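Local coordinates for protein heroin esterase (Rhodococcus sp., PDB 1LZK) that probably hydrolyses the ester bonds of heroin, as an esterase of the alpha/beta hydrolase fold, at residues Thr197-Asn202 against Leu262-Ile267. Residues are numbered along the deposited sequence; the frame is centred on the assembly and turned at random.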
loop_
_atom_site.group_PDB
_atom_site.type_symbol
_atom_site.label_atom_id
_atom_site.label_comp_id
_atom_site.label_asym_id
_atom_site.label_seq_id
_atom_site.Cartn_x
_atom_site.Cartn_y
_atom_site.Cartn_z
ATOM N N THR A 197 9.722 9.254 -14.858
ATOM C CA THR A 197 9.908 10.472 -14.062
ATOM C C THR A 197 11.363 10.681 -13.702
ATOM O O THR A 197 12.200 9.747 -13.698
ATOM C CB THR A 197 9.153 10.384 -12.720
ATOM O OG1 THR A 197 9.694 9.243 -12.024
ATOM C CG2 THR A 197 7.665 10.183 -12.889
ATOM N N VAL A 198 11.701 11.923 -13.378
ATOM C CA VAL A 198 13.087 12.199 -12.982
ATOM C C VAL A 198 13.530 11.348 -11.820
ATOM O O VAL A 198 14.668 10.835 -11.779
ATOM C CB VAL A 198 13.313 13.683 -12.627
ATOM C CG1 VAL A 198 14.704 13.952 -12.082
ATOM C CG2 VAL A 198 13.056 14.558 -13.854
ATOM N N SER A 199 12.702 11.139 -10.781
ATOM C CA SER A 199 13.220 10.352 -9.665
ATOM C C SER A 199 13.498 8.892 -10.095
ATOM O O SER A 199 14.405 8.266 -9.518
ATOM C CB SER A 199 12.310 10.424 -8.440
ATOM O OG SER A 199 10.995 10.019 -8.739
HETATM N N MSE A 200 12.675 8.450 -11.023
HETATM C CA MSE A 200 12.850 7.056 -11.452
HETATM C C MSE A 200 14.012 6.933 -12.426
HETATM O O MSE A 200 14.581 5.842 -12.471
HETATM C CB MSE A 200 11.552 6.507 -12.031
HETATM C CG MSE A 200 11.500 5.018 -12.385
HETATM SE SE MSE A 200 11.977 3.885 -10.921
HETATM C CE MSE A 200 10.384 3.903 -9.910
ATOM N N THR A 201 14.408 7.968 -13.150
ATOM C CA THR A 201 15.615 7.864 -13.980
ATOM C C THR A 201 16.884 8.123 -13.181
ATOM O O THR A 201 17.944 7.534 -13.550
ATOM C CB THR A 201 15.539 8.821 -15.184
ATOM O OG1 THR A 201 15.572 10.184 -14.715
ATOM C CG2 THR A 201 14.232 8.617 -15.941
ATOM N N ASN A 202 16.853 8.969 -12.139
ATOM C CA ASN A 202 18.077 9.277 -11.378
ATOM C C ASN A 202 18.384 8.467 -10.131
ATOM O O ASN A 202 19.525 8.471 -9.627
ATOM C CB ASN A 202 18.004 10.758 -10.933
ATOM C CG ASN A 202 18.119 11.707 -12.106
ATOM O OD1 ASN A 202 17.701 11.490 -13.254
ATOM N ND2 ASN A 202 18.659 12.879 -11.815
ATOM N N LEU A 262 10.080 6.284 -6.409
ATOM C CA LEU A 262 8.633 6.437 -6.562
ATOM C C LEU A 262 8.131 7.831 -6.254
ATOM O O LEU A 262 6.943 8.118 -6.442
ATOM C CB LEU A 262 7.951 5.432 -5.623
ATOM C CG LEU A 262 8.310 3.957 -5.808
ATOM C CD1 LEU A 262 7.595 3.075 -4.782
ATOM C CD2 LEU A 262 7.978 3.467 -7.213
ATOM N N ARG A 263 8.982 8.713 -5.779
ATOM C CA ARG A 263 8.532 10.016 -5.276
ATOM C C ARG A 263 7.763 10.780 -6.320
ATOM O O ARG A 263 6.635 11.294 -6.095
ATOM C CB ARG A 263 9.783 10.783 -4.795
ATOM C CG ARG A 263 9.462 12.185 -4.252
ATOM C CD ARG A 263 10.796 12.995 -4.249
ATOM N NE ARG A 263 11.185 13.339 -5.599
ATOM C CZ ARG A 263 12.416 13.600 -6.082
ATOM N NH1 ARG A 263 13.406 13.495 -5.214
ATOM N NH2 ARG A 263 12.590 13.898 -7.339
ATOM N N ASP A 264 8.305 10.955 -7.529
ATOM C CA ASP A 264 7.691 11.828 -8.517
ATOM C C ASP A 264 6.353 11.243 -8.999
ATOM O O ASP A 264 5.403 12.020 -9.186
ATOM C CB ASP A 264 8.606 12.079 -9.721
ATOM C CG ASP A 264 9.828 12.894 -9.389
ATOM O OD1 ASP A 264 9.988 13.333 -8.234
ATOM O OD2 ASP A 264 10.676 13.055 -10.300
ATOM N N GLU A 265 6.265 9.925 -9.195
ATOM C CA GLU A 265 4.970 9.394 -9.666
ATOM C C GLU A 265 3.910 9.602 -8.597
ATOM O O GLU A 265 2.727 9.801 -8.933
ATOM C CB GLU A 265 5.092 7.937 -10.126
ATOM C CG GLU A 265 5.364 6.912 -9.024
ATOM C CD GLU A 265 6.031 5.676 -9.602
ATOM O OE1 GLU A 265 7.156 5.816 -10.124
ATOM O OE2 GLU A 265 5.440 4.570 -9.569
ATOM N N GLY A 266 4.311 9.555 -7.329
ATOM C CA GLY A 266 3.382 9.842 -6.226
ATOM C C GLY A 266 2.883 11.266 -6.274
ATOM O O GLY A 266 1.685 11.594 -6.219
ATOM N N ILE A 267 3.838 12.213 -6.330
ATOM C CA ILE A 267 3.450 13.634 -6.356
ATOM C C ILE A 267 2.604 13.928 -7.589
ATOM O O ILE A 267 1.592 14.641 -7.484
ATOM C CB ILE A 267 4.720 14.524 -6.315
ATOM C CG1 ILE A 267 5.466 14.364 -4.983
ATOM C CG2 ILE A 267 4.427 15.993 -6.633
ATOM C CD1 ILE A 267 6.806 15.065 -4.886
HETATM O O HOH W 1 8.441 8.121 -9.805
#
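S199 and D264 trade hydrogen bonds where two helix N-termini meet antiparallel: the short helix 198-202, and the first turn of helix 263-275, which follows strand 252-257 of the central sheet. S199 N donates to D264 OD2 at 2.8 Å, coming from well above the carboxylate plane. In return D264 N gives its hydrogen to S199 OG at 3.1 Å, a fairly straight bond of 160°. That hydroxyl, set between its own backbone N and carbonyl carbon (chi1 56°), also bonds to P261 O. R263 then takes the other carboxylate oxygen: its NE and NH2 both grip D264 OD1 side-on, NH2 at 2.8 Å, and S199 CB lies over one face of the guanidinium. Replacing D264 with an alanine would probably leave S199 N without its acceptor and the R263 guanidinium without its carboxylate mate. T197, the N-cap of its helix, accepts from M200 N through OG1 and donates to a water 2.8 Å away. The same water accepts from E265 N and donates to E265 OE1, so one molecule ties the cap to the second helix; E265 OE2 turns to the backbone nitrogens of L191 and D192. On the apolar side M200, a selenomethionine bent at chi2 and chi3, brings CE to 3.6 Å from L262 CD2. L262 in turn touches H290 and the GxSxG turn, probably the nucleophile elbow. The arrangement joins a short helix of the excursion after strand 183-187 to a helix flanking the sheet, beside the probable active site of an alpha/beta hydrolase.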